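Local coordinates for protein peptide chain release factor RF2 (Thermus thermophilus, PDB 2IHR) that directs termination of translation at UGA and UAA stop codons, releasing the finished peptide on the ribosome through its GGQ motif, at residues V260-T265 / K272-K277; I120-G123 / A129-W132; N319-H324 / M342-A347. All blocks are in the same frame, centred on the assembly; numbering follows the deposited sequence.

Interaction 1: residues V260-T265 / K272-K277; sequences VTCQTT and KELALK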
loop_
_atom_site.group_PDB
_atom_site.type_symbol
_atom_site.label_atom_id
_atom_site.label_comp_id
_atom_site.label_asym_id
_atom_site.label_seq_id
_atom_site.Cartn_x
_atom_site.Cartn_y
_atom_site.Cartn_z
ATOM N N VAL A 260 19.437 7.461 1.871
ATOM C CA VAL A 260 18.802 6.894 0.688
ATOM C C VAL A 260 19.809 6.782 -0.456
ATOM O O VAL A 260 20.415 7.775 -0.843
ATOM C CB VAL A 260 17.650 7.800 0.177
ATOM C CG1 VAL A 260 17.008 7.193 -1.065
ATOM C CG2 VAL A 260 16.628 8.054 1.271
ATOM N N THR A 261 19.966 5.574 -0.997
ATOM C CA THR A 261 20.863 5.311 -2.113
ATOM C C THR A 261 20.006 5.046 -3.363
ATOM O O THR A 261 18.887 4.568 -3.253
ATOM C CB THR A 261 21.730 4.152 -1.769
ATOM O OG1 THR A 261 22.276 4.386 -0.461
ATOM C CG2 THR A 261 22.842 4.011 -2.793
ATOM N N CYS A 262 20.516 5.357 -4.545
ATOM C CA CYS A 262 19.696 5.201 -5.733
ATOM C C CYS A 262 20.423 5.068 -7.040
ATOM O O CYS A 262 20.913 6.053 -7.574
ATOM C CB CYS A 262 18.751 6.384 -5.856
ATOM S SG CYS A 262 17.755 6.416 -7.399
ATOM N N GLN A 263 20.448 3.849 -7.564
ATOM C CA GLN A 263 21.086 3.531 -8.832
ATOM C C GLN A 263 20.030 3.279 -9.911
ATOM O O GLN A 263 20.307 2.464 -10.800
ATOM C CB GLN A 263 21.920 2.238 -8.706
ATOM C CG GLN A 263 22.216 1.804 -7.272
ATOM C CD GLN A 263 22.147 0.288 -7.063
ATOM O OE1 GLN A 263 22.822 -0.261 -6.177
ATOM N NE2 GLN A 263 21.316 -0.388 -7.863
ATOM N N THR A 264 18.852 3.906 -9.876
ATOM C CA THR A 264 17.882 3.572 -10.928
ATOM C C THR A 264 18.367 3.706 -12.391
ATOM O O THR A 264 18.309 2.729 -13.170
ATOM C CB THR A 264 16.583 4.389 -10.812
ATOM O OG1 THR A 264 16.027 4.190 -9.520
ATOM C CG2 THR A 264 15.557 3.975 -11.894
ATOM N N THR A 265 18.818 4.899 -12.774
ATOM C CA THR A 265 19.250 5.098 -14.147
ATOM C C THR A 265 20.700 5.437 -14.279
ATOM O O THR A 265 21.496 5.293 -13.340
ATOM C CB THR A 265 18.482 6.225 -14.859
ATOM O OG1 THR A 265 17.442 6.714 -14.007
ATOM C CG2 THR A 265 17.902 5.718 -16.195
ATOM N N LYS A 272 19.658 11.680 -8.162
ATOM C CA LYS A 272 19.675 12.522 -6.963
ATOM C C LYS A 272 18.255 12.944 -6.687
ATOM O O LYS A 272 17.811 13.037 -5.538
ATOM C CB LYS A 272 20.516 13.792 -7.152
ATOM C CG LYS A 272 21.989 13.639 -6.855
ATOM C CD LYS A 272 22.678 15.006 -6.761
ATOM C CE LYS A 272 24.193 14.896 -6.969
ATOM N NZ LYS A 272 24.808 16.185 -6.638
ATOM N N GLU A 273 17.549 13.203 -7.773
ATOM C CA GLU A 273 16.182 13.656 -7.681
ATOM C C GLU A 273 15.318 12.612 -6.968
ATOM O O GLU A 273 14.586 12.940 -6.031
ATOM C CB GLU A 273 15.644 13.954 -9.088
ATOM C CG GLU A 273 14.164 14.267 -9.116
ATOM C CD GLU A 273 13.604 14.318 -10.519
ATOM O OE1 GLU A 273 14.114 13.574 -11.406
ATOM O OE2 GLU A 273 12.640 15.092 -10.724
ATOM N N LEU A 274 15.421 11.359 -7.408
ATOM C CA LEU A 274 14.644 10.270 -6.823
ATOM C C LEU A 274 15.035 10.078 -5.359
ATOM O O LEU A 274 14.172 10.095 -4.479
ATOM C CB LEU A 274 14.891 8.978 -7.614
ATOM C CG LEU A 274 13.993 7.760 -7.387
ATOM C CD1 LEU A 274 12.581 8.010 -7.913
ATOM C CD2 LEU A 274 14.603 6.583 -8.091
ATOM N N ALA A 275 16.335 9.908 -5.114
ATOM C CA ALA A 275 16.883 9.695 -3.763
ATOM C C ALA A 275 16.319 10.675 -2.779
ATOM O O ALA A 275 16.097 10.344 -1.598
ATOM C CB ALA A 275 18.405 9.835 -3.765
ATOM N N LEU A 276 16.103 11.889 -3.282
ATOM C CA LEU A 276 15.582 12.998 -2.486
ATOM C C LEU A 276 14.072 12.965 -2.358
ATOM O O LEU A 276 13.514 13.437 -1.362
ATOM C CB LEU A 276 16.016 14.332 -3.115
ATOM C CG LEU A 276 17.485 14.785 -3.078
ATOM C CD1 LEU A 276 17.619 15.971 -4.002
ATOM C CD2 LEU A 276 17.925 15.167 -1.650
ATOM N N LYS A 277 13.417 12.420 -3.385
ATOM C CA LYS A 277 11.967 12.302 -3.420
ATOM C C LYS A 277 11.580 11.232 -2.392
ATOM O O LYS A 277 10.609 11.403 -1.643
ATOM C CB LYS A 277 11.499 11.930 -4.832
ATOM C CG LYS A 277 10.340 12.809 -5.298
ATOM C CD LYS A 277 9.803 12.400 -6.657
ATOM C CE LYS A 277 10.828 12.636 -7.732
ATOM N NZ LYS A 277 10.163 12.820 -9.042
#
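C262 and T264, two residues apart along the chain, bear down on the same methyl of L274. The leucine's CG lies anti to its backbone N (chi1 -168°), which places L274 CD2 against the sulfur, 3.2 Å from C262 SG. T264 crosses the leucine at about a right angle, with OG1 3.1 Å from L274 CD2, a close touch of a hydroxyl on a methyl. The sulfur also takes a weak bond within its own segment, T264 N to C262 SG at 3.7 Å.

Earlier along the strand, A275 offers its small side chain to two residues: A275 CB stands 4.0 Å from V260 CG1, with C262 CB equally near. V260 leans over the helix backbone as well, CG1 reaching 3.3 Å from A275 O. With only a methyl at A275 in between, the axes of strand segment 260-262 and helix segment 272-277 approach to 7.7 Å, running roughly antiparallel. Helix 268-294 thus packs on an edge strand of the antiparallel three-stranded sheet of the GGQ domain. No hydrogen bond spans the two segments, so cohesion here rests on burial of methyls and sulfur, while the T264 hydroxyl, in the loop that follows the strand, is bonded to V153 O of strand 150-158.

Interaction 2: residues I120-G123 / A129-W132; sequences IQPG and ACDW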
loop_
_atom_site.group_PDB
_atom_site.type_symbol
_atom_site.label_atom_id
_atom_site.label_comp_id
_atom_site.label_asym_id
_atom_site.label_seq_id
_atom_site.Cartn_x
_atom_site.Cartn_y
_atom_site.Cartn_z
ATOM N N ILE A 120 12.357 -4.020 1.491
ATOM C CA ILE A 120 12.566 -5.379 2.006
ATOM C C ILE A 120 13.972 -5.610 2.516
ATOM O O ILE A 120 14.946 -5.278 1.852
ATOM C CB ILE A 120 12.300 -6.430 0.894
ATOM C CG1 ILE A 120 10.821 -6.370 0.476
ATOM C CG2 ILE A 120 12.601 -7.847 1.397
ATOM C CD1 ILE A 120 10.582 -6.617 -0.972
ATOM N N GLN A 121 14.093 -6.177 3.708
ATOM C CA GLN A 121 15.410 -6.485 4.247
ATOM C C GLN A 121 15.320 -7.841 4.879
ATOM O O GLN A 121 14.313 -8.153 5.486
ATOM C CB GLN A 121 15.804 -5.447 5.297
ATOM C CG GLN A 121 16.227 -4.123 4.686
ATOM C CD GLN A 121 16.580 -3.075 5.706
ATOM O OE1 GLN A 121 15.708 -2.453 6.330
ATOM N NE2 GLN A 121 17.875 -2.866 5.884
ATOM N N PRO A 122 16.328 -8.694 4.693
ATOM C CA PRO A 122 16.196 -10.007 5.349
ATOM C C PRO A 122 16.223 -9.884 6.892
ATOM O O PRO A 122 16.570 -8.853 7.437
ATOM C CB PRO A 122 17.388 -10.818 4.811
ATOM C CG PRO A 122 18.373 -9.781 4.271
ATOM C CD PRO A 122 17.477 -8.642 3.768
ATOM N N GLY A 123 15.807 -10.932 7.580
ATOM C CA GLY A 123 15.798 -10.932 9.028
ATOM C C GLY A 123 16.669 -12.116 9.369
ATOM O O GLY A 123 17.714 -12.311 8.743
ATOM N N ALA A 129 17.456 -16.456 4.490
ATOM C CA ALA A 129 16.720 -15.196 4.545
ATOM C C ALA A 129 16.947 -14.223 3.357
ATOM O O ALA A 129 16.088 -13.393 3.037
ATOM C CB ALA A 129 16.994 -14.482 5.885
ATOM N N CYS A 130 18.090 -14.311 2.703
ATOM C CA CYS A 130 18.362 -13.407 1.594
ATOM C C CYS A 130 17.584 -13.881 0.373
ATOM O O CYS A 130 17.064 -13.076 -0.405
ATOM C CB CYS A 130 19.879 -13.351 1.267
ATOM S SG CYS A 130 20.977 -12.819 2.629
ATOM N N ASP A 131 17.517 -15.195 0.221
ATOM C CA ASP A 131 16.792 -15.798 -0.881
ATOM C C ASP A 131 15.307 -15.436 -0.703
ATOM O O ASP A 131 14.638 -14.995 -1.652
ATOM C CB ASP A 131 17.030 -17.320 -0.852
ATOM C CG ASP A 131 16.492 -18.041 -2.091
ATOM O OD1 ASP A 131 16.577 -17.484 -3.213
ATOM O OD2 ASP A 131 16.000 -19.190 -1.930
ATOM N N TRP A 132 14.814 -15.596 0.526
ATOM C CA TRP A 132 13.425 -15.281 0.870
ATOM C C TRP A 132 13.081 -13.816 0.561
ATOM O O TRP A 132 12.000 -13.501 0.071
ATOM C CB TRP A 132 13.212 -15.586 2.356
ATOM C CG TRP A 132 11.815 -15.341 2.932
ATOM C CD1 TRP A 132 11.533 -14.887 4.193
ATOM C CD2 TRP A 132 10.536 -15.552 2.287
ATOM N NE1 TRP A 132 10.173 -14.796 4.366
ATOM C CE2 TRP A 132 9.538 -15.196 3.215
ATOM C CE3 TRP A 132 10.138 -16.012 1.016
ATOM C CZ2 TRP A 132 8.182 -15.275 2.922
ATOM C CZ3 TRP A 132 8.770 -16.096 0.723
ATOM C CH2 TRP A 132 7.823 -15.725 1.671
#
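P122 lays its pyrrolidine ring against the first turns of helix 127-145, meeting A129 and C130. The ring is puckered with C-gamma endo and presents its CB and CG edge to the helix. P122 CB sits 3.4 Å from A129 O and 3.8 Å from A129 CB, so the proline covers both the carbonyl and the methyl of a single residue. Further round the ring, P122 CG approaches C130 SG at 4.3 Å, a looser apolar touch. The chi1 of C130 is -59°, a rotation that sets the sulfur anti to its own carbonyl carbon and swings it to the proline's flank, where D165 also lies against both residues. G123 adds only backbone: its carbonyl O rests 3.7 Å from A129 CB.

W132 has its CG anti to the backbone N (chi1 -179°), which brings the indole to an edge-to-face meeting with Y314, while NE1 is bonded to H187 O. I120 instead packs on A133 and Y140, further along the helix. The contact thus closes the short turn between strand 115-122 and helix 127-145, the first half of a split beta-alpha-beta unit: the chain continues into strand 150-158, parallel to 115-122, with the antiparallel strand 164-172 lying between them.

Interaction 3: residues N319-H324 / M342-A347; sequences NYVKDH and MDLIWA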
loop_
_atom_site.group_PDB
_atom_site.type_symbol
_atom_site.label_atom_id
_atom_site.label_comp_id
_atom_site.label_asym_id
_atom_site.label_seq_id
_atom_site.Cartn_x
_atom_site.Cartn_y
_atom_site.Cartn_z
ATOM N N ASN A 319 2.416 -26.882 1.820
ATOM C CA ASN A 319 1.560 -26.196 0.857
ATOM C C ASN A 319 0.446 -25.271 1.224
ATOM O O ASN A 319 -0.676 -25.420 0.738
ATOM C CB ASN A 319 0.955 -27.217 -0.112
ATOM C CG ASN A 319 1.977 -27.851 -0.994
ATOM O OD1 ASN A 319 1.648 -28.668 -1.844
ATOM N ND2 ASN A 319 3.238 -27.474 -0.807
ATOM N N TYR A 320 0.747 -24.280 2.028
ATOM C CA TYR A 320 -0.258 -23.295 2.391
ATOM C C TYR A 320 0.467 -22.008 2.778
ATOM O O TYR A 320 1.669 -22.022 3.133
ATOM C CB TYR A 320 -1.149 -23.802 3.549
ATOM C CG TYR A 320 -0.453 -23.917 4.893
ATOM C CD1 TYR A 320 -0.469 -22.880 5.800
ATOM C CD2 TYR A 320 0.222 -25.073 5.248
ATOM C CE1 TYR A 320 0.148 -22.988 7.025
ATOM C CE2 TYR A 320 0.846 -25.191 6.454
ATOM C CZ TYR A 320 0.802 -24.145 7.363
ATOM O OH TYR A 320 1.367 -24.293 8.642
ATOM N N VAL A 321 -0.273 -20.906 2.651
ATOM C CA VAL A 321 0.143 -19.552 3.012
ATOM C C VAL A 321 -0.964 -19.138 3.980
ATOM O O VAL A 321 -2.128 -19.326 3.705
ATOM C CB VAL A 321 0.170 -18.635 1.811
ATOM C CG1 VAL A 321 0.061 -17.202 2.254
ATOM C CG2 VAL A 321 1.509 -18.866 1.076
ATOM N N LYS A 322 -0.577 -18.587 5.120
ATOM C CA LYS A 322 -1.527 -18.258 6.160
ATOM C C LYS A 322 -1.336 -16.915 6.870
ATOM O O LYS A 322 -0.355 -16.692 7.617
ATOM C CB LYS A 322 -1.448 -19.391 7.176
ATOM C CG LYS A 322 -2.068 -19.123 8.509
ATOM C CD LYS A 322 -3.521 -19.136 8.433
ATOM C CE LYS A 322 -4.023 -19.090 9.811
ATOM N NZ LYS A 322 -5.454 -19.562 9.782
ATOM N N ASP A 323 -2.315 -16.045 6.656
ATOM C CA ASP A 323 -2.292 -14.736 7.261
ATOM C C ASP A 323 -2.832 -14.816 8.677
ATOM O O ASP A 323 -4.021 -14.998 8.903
ATOM C CB ASP A 323 -3.116 -13.746 6.433
ATOM C CG ASP A 323 -2.849 -12.310 6.822
ATOM O OD1 ASP A 323 -3.311 -11.904 7.911
ATOM O OD2 ASP A 323 -2.164 -11.593 6.056
ATOM N N HIS A 324 -1.941 -14.655 9.635
ATOM C CA HIS A 324 -2.291 -14.712 11.060
ATOM C C HIS A 324 -3.161 -13.569 11.626
ATOM O O HIS A 324 -3.690 -13.672 12.709
ATOM C CB HIS A 324 -1.001 -14.798 11.838
ATOM C CG HIS A 324 -0.074 -15.862 11.334
ATOM N ND1 HIS A 324 -0.288 -17.207 11.578
ATOM C CD2 HIS A 324 1.111 -15.777 10.695
ATOM C CE1 HIS A 324 0.742 -17.897 11.122
ATOM N NE2 HIS A 324 1.611 -17.062 10.584
ATOM N N MET A 342 -4.524 -10.099 -4.349
ATOM C CA MET A 342 -5.728 -9.387 -4.012
ATOM C C MET A 342 -6.574 -9.843 -2.856
ATOM O O MET A 342 -7.029 -9.027 -2.063
ATOM C CB MET A 342 -6.595 -9.236 -5.257
ATOM C CG MET A 342 -6.014 -8.269 -6.274
ATOM S SD MET A 342 -5.507 -6.655 -5.579
ATOM C CE MET A 342 -6.884 -6.212 -4.547
ATOM N N ASP A 343 -6.809 -11.132 -2.734
ATOM C CA ASP A 343 -7.684 -11.595 -1.667
ATOM C C ASP A 343 -7.057 -11.465 -0.294
ATOM O O ASP A 343 -7.768 -11.352 0.714
ATOM C CB ASP A 343 -8.160 -13.034 -1.957
ATOM C CG ASP A 343 -7.056 -14.100 -1.829
ATOM O OD1 ASP A 343 -5.846 -13.822 -2.036
ATOM O OD2 ASP A 343 -7.430 -15.268 -1.530
ATOM N N LEU A 344 -5.726 -11.458 -0.260
ATOM C CA LEU A 344 -4.994 -11.314 0.985
ATOM C C LEU A 344 -5.002 -9.846 1.365
ATOM O O LEU A 344 -5.031 -9.484 2.546
ATOM C CB LEU A 344 -3.554 -11.837 0.813
ATOM C CG LEU A 344 -3.384 -13.368 0.989
ATOM C CD1 LEU A 344 -2.046 -13.785 0.436
ATOM C CD2 LEU A 344 -3.546 -13.747 2.509
ATOM N N ILE A 345 -4.996 -8.993 0.353
ATOM C CA ILE A 345 -5.026 -7.562 0.584
ATOM C C ILE A 345 -6.386 -7.086 1.109
ATOM O O ILE A 345 -6.467 -6.568 2.232
ATOM C CB ILE A 345 -4.672 -6.815 -0.699
ATOM C CG1 ILE A 345 -3.174 -7.024 -1.021
ATOM C CG2 ILE A 345 -5.006 -5.312 -0.543
ATOM C CD1 ILE A 345 -2.784 -6.391 -2.392
ATOM N N TRP A 346 -7.458 -7.255 0.325
ATOM C CA TRP A 346 -8.785 -6.832 0.790
ATOM C C TRP A 346 -8.997 -7.251 2.225
ATOM O O TRP A 346 -9.496 -6.503 3.041
ATOM C CB TRP A 346 -9.895 -7.457 -0.039
ATOM C CG TRP A 346 -9.968 -6.886 -1.393
ATOM C CD1 TRP A 346 -9.936 -7.579 -2.602
ATOM C CD2 TRP A 346 -9.921 -5.495 -1.726
ATOM N NE1 TRP A 346 -9.847 -6.687 -3.644
ATOM C CE2 TRP A 346 -9.835 -5.406 -3.146
ATOM C CE3 TRP A 346 -9.935 -4.314 -0.967
ATOM C CZ2 TRP A 346 -9.756 -4.182 -3.821
ATOM C CZ3 TRP A 346 -9.851 -3.080 -1.645
ATOM C CH2 TRP A 346 -9.763 -3.035 -3.062
ATOM N N ALA A 347 -8.601 -8.467 2.528
ATOM C CA ALA A 347 -8.792 -8.990 3.863
ATOM C C ALA A 347 -7.985 -8.235 4.865
ATOM O O ALA A 347 -8.397 -8.106 5.994
ATOM C CB ALA A 347 -8.428 -10.478 3.910
#
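L344 spreads its two methyls toward alternate residues of strand 320-323, one to D323 and the other to V321. The closer half of the contact is the meeting with D323, where L344 CD2 lies 3.9 Å from the aspartate's CB. CG of L344 is anti to its own carbonyl carbon (chi1 -84°), and although the side chain leaves the helix obliquely to the strand, its fork finishes against it. The second branch fits more loosely, L344 CD1 standing 4.4 Å from V321 CG1.

D323 plays two parts. Its CB serves as an apolar surface for the leucine, while its carboxylate, placed with CG anti to the backbone N (chi1 -166°), is spoken for elsewhere: OD1 accepts the backbone N of T326, and OD2 pairs with both R325 and R312. Two guanidinium groups around a buried carboxylate would be expected to stabilise its negative charge. L344 rests on R312 as well, so the arginine borders both the polar and the apolar parts of the site.

Away from this small centre the contact thins quickly. A347 directs its CB toward the strand without touching it and packs on T326 instead, and K322 turns to the other side of the strand, its NZ bonded to G327 O. At the start of the strand, N319 is exposed, and with Y320 it faces V315 in a G1 beta bulge.

Around the contact, V321 and L344 share a core with P333 and V336 of helix 333-336. Strand 320-323 runs between 312-315 and the edge strand 329-330, while helix 342-353 sets M342 and I345 against F143 of helix 127-145 and stacks W346 on H103 of helix 92-106.

Overall arrangement
Along the chain the order is interaction 2, interaction 1, interaction 3, each closing before the next opens. Interactions 2 and 3 belong to one large mixed sheet, through strands 115-122 and 320-323; their centres are 20 Å apart, and helix 127-145, part of interaction 2, also packs against the helix of interaction 3. Interaction 1 lies in the separate three-stranded sheet with helix 268-294, in the domain that carries the GGQ motif, its centre 22 Å from that of interaction 2 and 33 Å from that of interaction 3. The loop after its strand meets strand 150-158 of the large sheet, so in this crystal form the GGQ domain is docked on the body of the factor.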